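Local structure of ATP-dependent 6-phosphofructokinase subunit beta (3O8O) at residues Tyr478-Tyr483 with Pro511-Pro516; Phe375-Ser380 with Ala416-Ser421; Gly33-Val38 with Ile54-Trp59; Ala101-Gly106 with Glu309-Val314. The protein catalyses the ATP-dependent phosphorylation of fructose 6-phosphate to fructose 1,6-bisphosphate, the first committing step of glycolysis, under allosteric control. All coordinates share one frame; numbering follows the deposited sequence.

Interaction 1: residues Tyr478-Tyr483 with Pro511-Pro516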
loop_
_atom_site.group_PDB
_atom_site.type_symbol
_atom_site.label_atom_id
_atom_site.label_comp_id
_atom_site.label_asym_id
_atom_site.label_seq_id
_atom_site.Cartn_x
_atom_site.Cartn_y
_atom_site.Cartn_z
ATOM N N TYR B 478 -26.686 -33.652 6.973
ATOM C CA TYR B 478 -26.871 -34.558 8.096
ATOM C C TYR B 478 -27.702 -33.902 9.187
ATOM O O TYR B 478 -28.844 -34.293 9.423
ATOM C CB TYR B 478 -25.531 -34.980 8.677
ATOM C CG TYR B 478 -25.671 -35.782 9.951
ATOM C CD1 TYR B 478 -26.194 -37.077 9.929
ATOM C CD2 TYR B 478 -25.301 -35.236 11.188
ATOM C CE1 TYR B 478 -26.347 -37.814 11.105
ATOM C CE2 TYR B 478 -25.448 -35.959 12.369
ATOM C CZ TYR B 478 -25.972 -37.252 12.325
ATOM O OH TYR B 478 -26.116 -37.981 13.494
ATOM N N TYR B 479 -27.130 -32.909 9.856
ATOM C CA TYR B 479 -27.844 -32.213 10.914
ATOM C C TYR B 479 -29.218 -31.766 10.454
ATOM O O TYR B 479 -30.185 -31.787 11.217
ATOM C CB TYR B 479 -27.049 -31.005 11.366
ATOM C CG TYR B 479 -25.884 -31.357 12.246
ATOM C CD1 TYR B 479 -26.083 -32.021 13.455
ATOM C CD2 TYR B 479 -24.588 -30.984 11.906
ATOM C CE1 TYR B 479 -25.021 -32.297 14.308
ATOM C CE2 TYR B 479 -23.521 -31.252 12.755
ATOM C CZ TYR B 479 -23.746 -31.906 13.959
ATOM O OH TYR B 479 -22.705 -32.133 14.835
ATOM N N PHE B 480 -29.304 -31.353 9.200
ATOM C CA PHE B 480 -30.579 -30.914 8.656
ATOM C C PHE B 480 -31.599 -32.032 8.853
ATOM O O PHE B 480 -32.613 -31.858 9.562
ATOM C CB PHE B 480 -30.429 -30.591 7.164
ATOM C CG PHE B 480 -30.512 -29.123 6.851
ATOM C CD1 PHE B 480 -29.987 -28.180 7.726
ATOM C CD2 PHE B 480 -31.102 -28.687 5.667
ATOM C CE1 PHE B 480 -30.047 -26.836 7.433
ATOM C CE2 PHE B 480 -31.163 -27.334 5.365
ATOM C CZ PHE B 480 -30.635 -26.405 6.249
ATOM N N GLN B 481 -31.314 -33.175 8.220
ATOM C CA GLN B 481 -32.164 -34.361 8.300
ATOM C C GLN B 481 -32.432 -34.667 9.768
ATOM O O GLN B 481 -33.584 -34.877 10.171
ATOM C CB GLN B 481 -31.459 -35.551 7.659
ATOM C CG GLN B 481 -32.332 -36.765 7.551
ATOM C CD GLN B 481 -31.555 -37.988 7.153
ATOM O OE1 GLN B 481 -32.138 -39.045 6.885
ATOM N NE2 GLN B 481 -30.221 -37.861 7.118
ATOM N N LYS B 482 -31.357 -34.666 10.560
ATOM C CA LYS B 482 -31.457 -34.938 11.980
ATOM C C LYS B 482 -32.509 -34.091 12.657
ATOM O O LYS B 482 -33.359 -34.609 13.345
ATOM C CB LYS B 482 -30.130 -34.724 12.689
ATOM C CG LYS B 482 -30.312 -34.692 14.189
ATOM C CD LYS B 482 -29.002 -34.665 14.962
ATOM C CE LYS B 482 -29.286 -34.662 16.472
ATOM N NZ LYS B 482 -28.063 -34.877 17.283
ATOM N N TYR B 483 -32.471 -32.785 12.476
ATOM C CA TYR B 483 -33.474 -31.971 13.130
ATOM C C TYR B 483 -34.783 -31.897 12.361
ATOM O O TYR B 483 -35.748 -31.317 12.838
ATOM C CB TYR B 483 -32.921 -30.580 13.394
ATOM C CG TYR B 483 -31.840 -30.586 14.449
ATOM C CD1 TYR B 483 -30.558 -31.066 14.164
ATOM C CD2 TYR B 483 -32.110 -30.142 15.744
ATOM C CE1 TYR B 483 -29.576 -31.102 15.137
ATOM C CE2 TYR B 483 -31.140 -30.177 16.728
ATOM C CZ TYR B 483 -29.874 -30.654 16.421
ATOM O OH TYR B 483 -28.905 -30.675 17.401
ATOM N N PRO B 511 -31.069 -35.312 -0.195
ATOM C CA PRO B 511 -32.505 -35.034 -0.085
ATOM C C PRO B 511 -32.979 -34.178 1.101
ATOM O O PRO B 511 -34.165 -33.838 1.173
ATOM C CB PRO B 511 -33.115 -36.430 -0.077
ATOM C CG PRO B 511 -32.080 -37.212 0.662
ATOM C CD PRO B 511 -30.813 -36.754 -0.031
ATOM N N ALA B 512 -32.077 -33.830 2.025
ATOM C CA ALA B 512 -32.462 -32.997 3.178
ATOM C C ALA B 512 -32.714 -31.545 2.752
ATOM O O ALA B 512 -33.376 -30.771 3.453
ATOM C CB ALA B 512 -31.377 -33.043 4.260
ATOM N N PHE B 513 -32.175 -31.196 1.586
ATOM C CA PHE B 513 -32.309 -29.863 1.017
ATOM C C PHE B 513 -33.491 -29.811 0.061
ATOM O O PHE B 513 -33.754 -28.786 -0.565
ATOM C CB PHE B 513 -31.023 -29.494 0.273
ATOM C CG PHE B 513 -29.789 -29.567 1.129
ATOM C CD1 PHE B 513 -29.838 -29.192 2.472
ATOM C CD2 PHE B 513 -28.573 -29.976 0.591
ATOM C CE1 PHE B 513 -28.702 -29.221 3.266
ATOM C CE2 PHE B 513 -27.421 -30.010 1.381
ATOM C CZ PHE B 513 -27.489 -29.630 2.721
ATOM N N ARG B 514 -34.203 -30.929 -0.043
ATOM C CA ARG B 514 -35.359 -31.014 -0.921
ATOM C C ARG B 514 -36.532 -30.244 -0.321
ATOM O O ARG B 514 -37.687 -30.559 -0.596
ATOM C CB ARG B 514 -35.748 -32.478 -1.140
ATOM C CG ARG B 514 -34.665 -33.364 -1.773
ATOM C CD ARG B 514 -34.621 -33.265 -3.299
ATOM N NE ARG B 514 -34.542 -34.583 -3.944
ATOM C CZ ARG B 514 -33.590 -35.498 -3.722
ATOM N NH1 ARG B 514 -32.601 -35.263 -2.864
ATOM N NH2 ARG B 514 -33.626 -36.664 -4.356
ATOM N N ILE B 515 -36.225 -29.235 0.496
ATOM C CA ILE B 515 -37.255 -28.404 1.122
ATOM C C ILE B 515 -37.234 -26.999 0.516
ATOM O O ILE B 515 -36.316 -26.658 -0.239
ATOM C CB ILE B 515 -37.063 -28.290 2.675
ATOM C CG1 ILE B 515 -35.633 -27.857 3.006
ATOM C CG2 ILE B 515 -37.389 -29.611 3.344
ATOM C CD1 ILE B 515 -35.398 -27.569 4.490
ATOM N N PRO B 516 -38.267 -26.174 0.814
ATOM C CA PRO B 516 -38.326 -24.805 0.282
ATOM C C PRO B 516 -37.299 -23.984 1.071
ATOM O O PRO B 516 -37.138 -24.188 2.288
ATOM C CB PRO B 516 -39.768 -24.367 0.580
ATOM C CG PRO B 516 -40.509 -25.651 0.809
ATOM C CD PRO B 516 -39.499 -26.481 1.565
#
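Phe-480 and Phe-513 meet as an offset edge-to-face pair, with the rim of Phe-513 presented to the face of Phe-480. The ring planes stand 76° apart and the centroids are 5.3 Å from each other. CD1 and CE1 of Phe-513 do the touching, CE1 coming to 3.4 Å from CD2 of Phe-480. That edge is delivered by the first torsion of Phe-513, which puts CG anti to the carbonyl carbon (chi1 -56°) and swings the ring back toward the helix. Closer to the backbones, the methyl of Ala-512 packs on the root of Phe-480, CB to CB 3.9 Å, and lies beside the helical backbone at Gln-481. Ala-512 O sits at the rim of the Phe-480 ring, near its plane, while CD1 of Ile-515 reaches CE2 of the same ring obliquely at 4.3 Å. A leucine in place of Phe-480 would probably leave the Phe-513 edge without an aromatic face to point at and lose the light contact with Ile-515. Further out, Phe-485 adds a second edge-to-face partner to Phe-480, and Arg-507 fixes the loop by bonding the carbonyls of Phe-513 and Ile-515. In the C-terminal regulatory half, the contact thus packs helix 473-483 against the loop that closes the parallel beta-alpha-beta crossover formed by strand 487-492, helix 494-504 and strand 519-521.

Interaction 2: residues Phe375-Ser380 with Ala416-Ser421; sequences FMAINS and ATYCMS
Thr-417 OG1 is held by its own helix, bonded back to the carbonyl of Tyr-413 and more weakly to that of Ser-414, and from there it rests against the branch point of Ile-378. Its chi1 of 65° sets the hydroxyl between the backbone N and the carbonyl carbon, where it can serve those carbonyls and still touch CB and CG2 of Ile-378. The methyl CG2 of Ile-378 also reaches the base of Tyr-418, 4.4 Å from its CB. Segments 375-380 and 416-421 cross almost at right angles, 87° between their directions, with the segment axes 7.4 Å apart at closest. It is a probable joint between the two halves of the subunit: helix 368-380 is taken to close the N-terminal catalytic half, and helix 408-422 to be the first helix of the C-terminal regulatory half, following strand 395-401. At the crossing, Ala-377 CB slots between two residues of the second helix. It meets the Tyr-418 ring at the edge, in its plane, 3.5 Å from CD1, and it lies 3.6 Å from Ser-421 OG. That serine hydroxyl donates to Tyr-418 O (2.9 Å), a bond within the helix that keeps it folded back onto its own backbone. Tyr-418 holds CG anti to the backbone N (chi1 -180°), which carries the ring alongside Ala-377, and Ile-680 of helix 669-688 packs against both Tyr-418 and Ile-378.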
loop_
_atom_site.group_PDB
_atom_site.type_symbol
_atom_site.label_atom_id
_atom_site.label_comp_id
_atom_site.label_asym_id
_atom_site.label_seq_id
_atom_site.Cartn_x
_atom_site.Cartn_y
_atom_site.Cartn_z
ATOM N N PHE B 375 -47.894 -6.962 13.118
ATOM C CA PHE B 375 -47.694 -6.598 14.512
ATOM C C PHE B 375 -48.438 -7.597 15.348
ATOM O O PHE B 375 -47.857 -8.234 16.232
ATOM C CB PHE B 375 -48.226 -5.210 14.841
ATOM C CG PHE B 375 -48.114 -4.870 16.302
ATOM C CD1 PHE B 375 -46.875 -4.864 16.933
ATOM C CD2 PHE B 375 -49.238 -4.588 17.059
ATOM C CE1 PHE B 375 -46.758 -4.582 18.304
ATOM C CE2 PHE B 375 -49.127 -4.304 18.429
ATOM C CZ PHE B 375 -47.884 -4.301 19.049
ATOM N N MET B 376 -49.732 -7.737 15.046
ATOM C CA MET B 376 -50.619 -8.649 15.761
ATOM C C MET B 376 -49.969 -10.010 15.977
ATOM O O MET B 376 -49.862 -10.502 17.107
ATOM N N ALA B 377 -49.520 -10.609 14.886
ATOM C CA ALA B 377 -48.911 -11.922 14.955
ATOM C C ALA B 377 -47.743 -11.980 15.918
ATOM O O ALA B 377 -47.800 -12.685 16.934
ATOM C CB ALA B 377 -48.467 -12.353 13.585
ATOM N N ILE B 378 -46.686 -11.235 15.598
ATOM C CA ILE B 378 -45.485 -11.219 16.417
ATOM C C ILE B 378 -45.724 -10.778 17.859
ATOM O O ILE B 378 -44.972 -11.151 18.770
ATOM C CB ILE B 378 -44.426 -10.324 15.787
ATOM C CG1 ILE B 378 -44.925 -8.889 15.719
ATOM C CG2 ILE B 378 -44.113 -10.823 14.398
ATOM C CD1 ILE B 378 -43.885 -7.922 15.237
ATOM N N ASN B 379 -46.765 -9.983 18.075
ATOM C CA ASN B 379 -47.055 -9.536 19.424
ATOM C C ASN B 379 -47.643 -10.693 20.198
ATOM O O ASN B 379 -47.310 -10.900 21.368
ATOM C CB ASN B 379 -48.055 -8.387 19.439
ATOM C CG ASN B 379 -48.309 -7.856 20.854
ATOM O OD1 ASN B 379 -49.265 -7.118 21.088
ATOM N ND2 ASN B 379 -47.443 -8.224 21.795
ATOM N N SER B 380 -48.537 -11.433 19.542
ATOM C CA SER B 380 -49.182 -12.585 20.167
ATOM C C SER B 380 -48.125 -13.669 20.269
ATOM O O SER B 380 -47.672 -14.021 21.364
ATOM C CB SER B 380 -50.374 -13.072 19.318
ATOM N N ALA B 416 -39.071 -15.735 14.073
ATOM C CA ALA B 416 -39.328 -16.614 15.195
ATOM C C ALA B 416 -40.729 -16.390 15.739
ATOM O O ALA B 416 -41.570 -17.274 15.618
ATOM C CB ALA B 416 -38.297 -16.395 16.290
ATOM N N THR B 417 -40.995 -15.216 16.312
ATOM C CA THR B 417 -42.321 -14.973 16.880
ATOM C C THR B 417 -43.458 -15.169 15.895
ATOM O O THR B 417 -44.546 -15.543 16.305
ATOM C CB THR B 417 -42.483 -13.569 17.502
ATOM O OG1 THR B 417 -42.367 -12.580 16.476
ATOM C CG2 THR B 417 -41.454 -13.340 18.613
ATOM N N TYR B 418 -43.246 -14.925 14.605
ATOM C CA TYR B 418 -44.349 -15.150 13.676
ATOM C C TYR B 418 -44.631 -16.643 13.603
ATOM O O TYR B 418 -45.782 -17.056 13.516
ATOM C CB TYR B 418 -44.043 -14.655 12.279
ATOM C CG TYR B 418 -45.198 -14.895 11.348
ATOM C CD1 TYR B 418 -46.423 -14.274 11.573
ATOM C CD2 TYR B 418 -45.077 -15.744 10.244
ATOM C CE1 TYR B 418 -47.509 -14.480 10.723
ATOM C CE2 TYR B 418 -46.160 -15.960 9.382
ATOM C CZ TYR B 418 -47.371 -15.319 9.630
ATOM O OH TYR B 418 -48.435 -15.489 8.783
ATOM N N CYS B 419 -43.576 -17.449 13.623
ATOM C CA CYS B 419 -43.711 -18.903 13.608
ATOM C C CYS B 419 -44.606 -19.341 14.769
ATOM O O CYS B 419 -45.494 -20.180 14.618
ATOM C CB CYS B 419 -42.335 -19.565 13.768
ATOM S SG CYS B 419 -41.474 -19.790 12.220
ATOM N N MET B 420 -44.347 -18.752 15.929
ATOM C CA MET B 420 -45.070 -19.052 17.140
ATOM C C MET B 420 -46.551 -18.739 17.059
ATOM O O MET B 420 -47.372 -19.422 17.671
ATOM C CB MET B 420 -44.415 -18.315 18.289
ATOM C CG MET B 420 -42.999 -18.797 18.516
ATOM S SD MET B 420 -42.132 -17.904 19.802
ATOM C CE MET B 420 -40.497 -18.554 19.589
ATOM N N SER B 421 -46.926 -17.722 16.302
ATOM C CA SER B 421 -48.347 -17.442 16.203
ATOM C C SER B 421 -48.991 -18.485 15.275
ATOM O O SER B 421 -50.193 -18.708 15.334
ATOM C CB SER B 421 -48.602 -16.006 15.700
ATOM O OG SER B 421 -48.228 -15.829 14.349
#

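Interaction 3: residues Gly33-Val38 with Ile54-Trp59; sequences GCRAFV and IKEFHW
Strands 35-38 and 54-57 run antiparallel, with Val-38 and Lys-55 as a hydrogen-bonded pair and Phe-37 opposite Glu-56 as a non-hydrogen-bonded one. Val-38 N gives a nearly straight bond to Lys-55 O (2.8 Å), Lys-55 N returns a more bent one to Val-38 O (3.0 Å), and Phe-57 N bonds to Ala-36 O. On the side of the sheet carrying Phe-37 and Glu-56, the glutamate lays its CB over the phenylalanine face, 3.8 Å from the ring centroid. With CG anti to the backbone N (chi1 174°) and the chain extended beyond, the carboxylate travels past the ring to Arg-35. There OE2 sits over one face of the guanidinium, 3.1 Å from NE; the two flat groups are turned 76° apart and no N-H points at the oxygen. Ile-54 CG2 also touches the ring, 3.9 Å from Phe-37 CD2. On the side of Val-38 and Phe-57, CG2 of the valine stands over the phenyl face, 3.7 Å from its centroid, and Val-26 of helix 18-32 packs on Phe-57. This is an antiparallel edge of the mixed sheet in what is taken to be the N-terminal catalytic domain; strand 35-39 joins strand 54-57 to strand 5-11. The backbone bonds set the register of this border and CH-pi contacts pack its two sides, while Arg-35 and Glu-56 add a purely electrostatic attraction that probably tolerates some movement.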
loop_
_atom_site.group_PDB
_atom_site.type_symbol
_atom_site.label_atom_id
_atom_site.label_comp_id
_atom_site.label_asym_id
_atom_site.label_seq_id
_atom_site.Cartn_x
_atom_site.Cartn_y
_atom_site.Cartn_z
ATOM N N GLY B 33 -33.726 27.119 -15.794
ATOM C CA GLY B 33 -33.616 28.443 -16.373
ATOM C C GLY B 33 -34.561 29.479 -15.798
ATOM O O GLY B 33 -34.564 30.626 -16.245
ATOM N N CYS B 34 -35.369 29.081 -14.821
ATOM C CA CYS B 34 -36.301 30.009 -14.190
ATOM C C CYS B 34 -35.595 30.766 -13.071
ATOM O O CYS B 34 -34.447 30.478 -12.721
ATOM C CB CYS B 34 -37.490 29.266 -13.582
ATOM S SG CYS B 34 -38.427 28.274 -14.743
ATOM N N ARG B 35 -36.284 31.751 -12.519
ATOM C CA ARG B 35 -35.719 32.505 -11.421
ATOM C C ARG B 35 -36.400 31.867 -10.235
ATOM O O ARG B 35 -37.592 31.537 -10.295
ATOM C CB ARG B 35 -36.065 33.989 -11.543
ATOM C CG ARG B 35 -35.709 34.567 -12.910
ATOM C CD ARG B 35 -35.191 35.986 -12.817
ATOM N NE ARG B 35 -36.170 36.868 -12.200
ATOM C CZ ARG B 35 -35.919 38.116 -11.823
ATOM N NH1 ARG B 35 -34.719 38.644 -12.000
ATOM N NH2 ARG B 35 -36.870 38.831 -11.240
ATOM N N ALA B 36 -35.634 31.657 -9.170
ATOM C CA ALA B 36 -36.158 31.027 -7.978
ATOM C C ALA B 36 -36.592 32.038 -6.941
ATOM O O ALA B 36 -35.868 32.997 -6.643
ATOM C CB ALA B 36 -35.112 30.096 -7.389
ATOM N N PHE B 37 -37.785 31.825 -6.397
ATOM C CA PHE B 37 -38.301 32.697 -5.354
ATOM C C PHE B 37 -38.745 31.882 -4.145
ATOM O O PHE B 37 -39.282 30.770 -4.259
ATOM C CB PHE B 37 -39.482 33.550 -5.851
ATOM C CG PHE B 37 -39.072 34.831 -6.519
ATOM C CD1 PHE B 37 -38.708 34.843 -7.864
ATOM C CD2 PHE B 37 -38.983 36.013 -5.786
ATOM C CE1 PHE B 37 -38.255 36.003 -8.467
ATOM C CE2 PHE B 37 -38.529 37.182 -6.375
ATOM C CZ PHE B 37 -38.159 37.181 -7.720
ATOM N N VAL B 38 -38.513 32.459 -2.981
ATOM C CA VAL B 38 -38.889 31.837 -1.734
ATOM C C VAL B 38 -39.902 32.771 -1.060
ATOM O O VAL B 38 -39.759 33.994 -1.115
ATOM C CB VAL B 38 -37.626 31.640 -0.867
ATOM C CG1 VAL B 38 -37.980 31.601 0.591
ATOM C CG2 VAL B 38 -36.933 30.357 -1.268
ATOM N N ILE B 54 -41.045 37.884 -0.238
ATOM C CA ILE B 54 -41.114 37.129 -1.474
ATOM C C ILE B 54 -39.764 37.476 -2.056
ATOM O O ILE B 54 -39.641 38.352 -2.913
ATOM C CB ILE B 54 -42.244 37.602 -2.383
ATOM C CG1 ILE B 54 -43.586 37.308 -1.715
ATOM C CG2 ILE B 54 -42.162 36.888 -3.719
ATOM C CD1 ILE B 54 -44.782 37.774 -2.500
ATOM N N LYS B 55 -38.753 36.778 -1.536
ATOM C CA LYS B 55 -37.347 36.972 -1.875
ATOM C C LYS B 55 -36.804 36.047 -2.946
ATOM O O LYS B 55 -37.075 34.844 -2.918
ATOM C CB LYS B 55 -36.538 36.791 -0.601
ATOM C CG LYS B 55 -35.081 37.136 -0.674
ATOM C CD LYS B 55 -34.531 37.066 0.731
ATOM C CE LYS B 55 -33.070 37.465 0.832
ATOM N NZ LYS B 55 -32.616 37.309 2.247
ATOM N N GLU B 56 -36.035 36.612 -3.885
ATOM C CA GLU B 56 -35.426 35.828 -4.964
ATOM C C GLU B 56 -34.171 35.157 -4.424
ATOM O O GLU B 56 -33.315 35.791 -3.803
ATOM C CB GLU B 56 -35.063 36.706 -6.161
ATOM C CG GLU B 56 -34.300 35.969 -7.240
ATOM C CD GLU B 56 -34.038 36.819 -8.470
ATOM O OE1 GLU B 56 -33.344 37.852 -8.366
ATOM O OE2 GLU B 56 -34.529 36.450 -9.556
ATOM N N PHE B 57 -34.076 33.858 -4.664
ATOM C CA PHE B 57 -32.958 33.067 -4.186
ATOM C C PHE B 57 -32.016 32.680 -5.294
ATOM O O PHE B 57 -32.402 32.570 -6.465
ATOM C CB PHE B 57 -33.473 31.794 -3.530
ATOM C CG PHE B 57 -33.504 31.840 -2.029
ATOM C CD1 PHE B 57 -33.757 33.023 -1.355
ATOM C CD2 PHE B 57 -33.325 30.658 -1.282
ATOM C CE1 PHE B 57 -33.832 33.024 0.035
ATOM C CE2 PHE B 57 -33.402 30.662 0.114
ATOM C CZ PHE B 57 -33.654 31.841 0.766
ATOM N N HIS B 58 -30.774 32.455 -4.897
ATOM C CA HIS B 58 -29.735 32.058 -5.820
ATOM C C HIS B 58 -29.156 30.722 -5.407
ATOM O O HIS B 58 -29.162 30.372 -4.234
ATOM C CB HIS B 58 -28.658 33.127 -5.859
ATOM C CG HIS B 58 -29.157 34.437 -6.372
ATOM N ND1 HIS B 58 -29.833 34.554 -7.569
ATOM C CD2 HIS B 58 -29.132 35.676 -5.828
ATOM C CE1 HIS B 58 -30.208 35.809 -7.738
ATOM N NE2 HIS B 58 -29.795 36.510 -6.697
ATOM N N TRP B 59 -28.675 29.971 -6.386
ATOM C CA TRP B 59 -28.096 28.657 -6.157
ATOM C C TRP B 59 -27.447 28.473 -4.786
ATOM O O TRP B 59 -27.793 27.551 -4.048
ATOM C CB TRP B 59 -27.070 28.381 -7.243
ATOM C CG TRP B 59 -26.665 26.967 -7.343
ATOM C CD1 TRP B 59 -25.683 26.334 -6.640
ATOM C CD2 TRP B 59 -27.239 25.997 -8.202
ATOM N NE1 TRP B 59 -25.611 25.020 -7.014
ATOM C CE2 TRP B 59 -26.558 24.785 -7.975
ATOM C CE3 TRP B 59 -28.268 26.031 -9.144
ATOM C CZ2 TRP B 59 -26.874 23.614 -8.658
ATOM C CZ3 TRP B 59 -28.587 24.872 -9.821
ATOM C CH2 TRP B 59 -27.892 23.676 -9.577
#

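Interaction 4: residues Ala101-Gly106 with Glu309-Val314; sequences ALIVCG and EAVNAV
Apolar contacts carry this packing, and Ile-103 makes nearly all of them, pushing its ethyl branch from the strand into helix 309-314. CG1 stands anti to the carbonyl carbon (chi1 -76°) and the chain continues fully extended, which brings the CD1 methyl to the helix. CD1 lies 3.7 Å from CB of Ala-310 and 4.0 Å from CG2 of Val-311, while CG1 meets CG1 of Val-314 at 3.7 Å. The isoleucine and Val-314 cross at about a right angle, and the same valine methyl leans toward the carbonyl of Leu-102. An alanine at Ile-103 would probably open a gap between sheet and helix, leaving Ala-310, Val-311 and Val-314 without their shared partner. Among polar groups, the CD1 methyl of Ile-103 lies beside the Ala-310 carbonyl, whose O accepts Val-314 N (3.3 Å) within the helix. Also within the helix, Asn-312 ND2 makes a weak bond to Glu-309 OE2; Glu-309 OE1 forms a salt bridge with Arg-335 on strand 333-337. Strand 101-106 sits inside the sheet, bonded by its backbone to strands 5-11 and 146-151; helix 297-316 covers one side of it, and Ala-310 and Val-314 also touch Thr-150 and Cys-148. This is the layered alpha/beta packing of the phosphofructokinase fold, and across the interface no hydrogen bond forms, so what joins helix to sheet here is the burial of complementary apolar shapes.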
loop_
_atom_site.group_PDB
_atom_site.type_symbol
_atom_site.label_atom_id
_atom_site.label_comp_id
_atom_site.label_asym_id
_atom_site.label_seq_id
_atom_site.Cartn_x
_atom_site.Cartn_y
_atom_site.Cartn_z
ATOM N N ALA B 101 -45.927 31.098 -10.962
ATOM C CA ALA B 101 -45.763 29.671 -10.723
ATOM C C ALA B 101 -45.508 29.500 -9.221
ATOM O O ALA B 101 -44.477 29.924 -8.698
ATOM C CB ALA B 101 -44.588 29.131 -11.535
ATOM N N LEU B 102 -46.451 28.881 -8.527
ATOM C CA LEU B 102 -46.312 28.715 -7.096
ATOM C C LEU B 102 -46.318 27.275 -6.630
ATOM O O LEU B 102 -47.248 26.524 -6.937
ATOM C CB LEU B 102 -47.439 29.451 -6.379
ATOM C CG LEU B 102 -47.399 29.292 -4.857
ATOM C CD1 LEU B 102 -46.136 29.994 -4.344
ATOM C CD2 LEU B 102 -48.660 29.892 -4.216
ATOM N N ILE B 103 -45.287 26.898 -5.876
ATOM C CA ILE B 103 -45.184 25.543 -5.317
ATOM C C ILE B 103 -45.261 25.636 -3.801
ATOM O O ILE B 103 -44.466 26.336 -3.172
ATOM C CB ILE B 103 -43.845 24.838 -5.670
ATOM C CG1 ILE B 103 -43.866 24.354 -7.109
ATOM C CG2 ILE B 103 -43.650 23.636 -4.809
ATOM C CD1 ILE B 103 -42.594 23.664 -7.528
ATOM N N VAL B 104 -46.220 24.944 -3.205
ATOM C CA VAL B 104 -46.306 24.988 -1.760
ATOM C C VAL B 104 -46.200 23.589 -1.181
ATOM O O VAL B 104 -46.791 22.619 -1.694
ATOM C CB VAL B 104 -47.596 25.697 -1.269
ATOM C CG1 VAL B 104 -48.393 26.185 -2.451
ATOM C CG2 VAL B 104 -48.414 24.776 -0.386
ATOM N N CYS B 105 -45.408 23.510 -0.116
ATOM C CA CYS B 105 -45.143 22.272 0.587
ATOM C C CYS B 105 -45.747 22.373 1.977
ATOM O O CYS B 105 -45.498 23.344 2.703
ATOM C CB CYS B 105 -43.630 22.056 0.687
ATOM S SG CYS B 105 -43.123 20.701 1.752
ATOM N N GLY B 106 -46.544 21.371 2.342
ATOM C CA GLY B 106 -47.174 21.383 3.649
ATOM C C GLY B 106 -48.322 20.405 3.743
ATOM O O GLY B 106 -48.380 19.449 2.965
ATOM N N GLU B 309 -39.470 17.062 -9.168
ATOM C CA GLU B 309 -40.666 16.773 -9.943
ATOM C C GLU B 309 -41.677 17.910 -9.820
ATOM O O GLU B 309 -42.298 18.304 -10.808
ATOM C CB GLU B 309 -41.300 15.460 -9.483
ATOM C CG GLU B 309 -42.484 15.024 -10.332
ATOM C CD GLU B 309 -42.096 14.762 -11.777
ATOM O OE1 GLU B 309 -42.999 14.569 -12.623
ATOM O OE2 GLU B 309 -40.884 14.745 -12.069
ATOM N N ALA B 310 -41.840 18.446 -8.614
ATOM C CA ALA B 310 -42.784 19.540 -8.414
ATOM C C ALA B 310 -42.497 20.712 -9.356
ATOM O O ALA B 310 -43.414 21.389 -9.801
ATOM C CB ALA B 310 -42.752 20.007 -6.975
ATOM N N VAL B 311 -41.230 20.961 -9.660
ATOM C CA VAL B 311 -40.920 22.047 -10.578
ATOM C C VAL B 311 -41.369 21.625 -11.978
ATOM O O VAL B 311 -42.019 22.395 -12.683
ATOM C CB VAL B 311 -39.396 22.400 -10.577
ATOM C CG1 VAL B 311 -39.033 23.289 -11.776
ATOM C CG2 VAL B 311 -39.049 23.142 -9.296
ATOM N N ASN B 312 -41.043 20.400 -12.378
ATOM C CA ASN B 312 -41.445 19.928 -13.694
ATOM C C ASN B 312 -42.953 20.054 -13.896
ATOM O O ASN B 312 -43.406 20.433 -14.973
ATOM C CB ASN B 312 -41.024 18.475 -13.897
ATOM C CG ASN B 312 -39.524 18.323 -14.019
ATOM O OD1 ASN B 312 -38.834 19.216 -14.521
ATOM N ND2 ASN B 312 -39.009 17.181 -13.578
ATOM N N ALA B 313 -43.717 19.744 -12.850
ATOM C CA ALA B 313 -45.176 19.814 -12.884
ATOM C C ALA B 313 -45.706 21.214 -13.153
ATOM O O ALA B 313 -46.426 21.420 -14.136
ATOM C CB ALA B 313 -45.753 19.300 -11.577
ATOM N N VAL B 314 -45.376 22.175 -12.288
ATOM C CA VAL B 314 -45.867 23.537 -12.497
ATOM C C VAL B 314 -45.367 24.081 -13.815
ATOM O O VAL B 314 -46.040 24.914 -14.427
ATOM C CB VAL B 314 -45.429 24.528 -11.404
ATOM C CG1 VAL B 314 -46.040 24.160 -10.095
ATOM C CG2 VAL B 314 -43.905 24.577 -11.321
#

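Interactions 3 and 4 belong to one sheet of the catalytic half: their centres lie about 13 Å apart and their nearest atoms about 6 Å, with strand 5-11 between strands 35-39 and 101-106. Interaction 4 is the nearer to catalysis, since strand 101-106 runs directly into Gly-107 to Ser-110, a predicted ATP site; the side chain of Leu-102 is about 10 Å from that of Ser-110. Interactions 1 and 2 lie across the chain's centre from this pair. Their centres are about 25 Å apart, and interaction 2 probably joins the two halves while interaction 1 stays within the regulatory one. Centres of interactions 1 and 3 are about 65 Å apart.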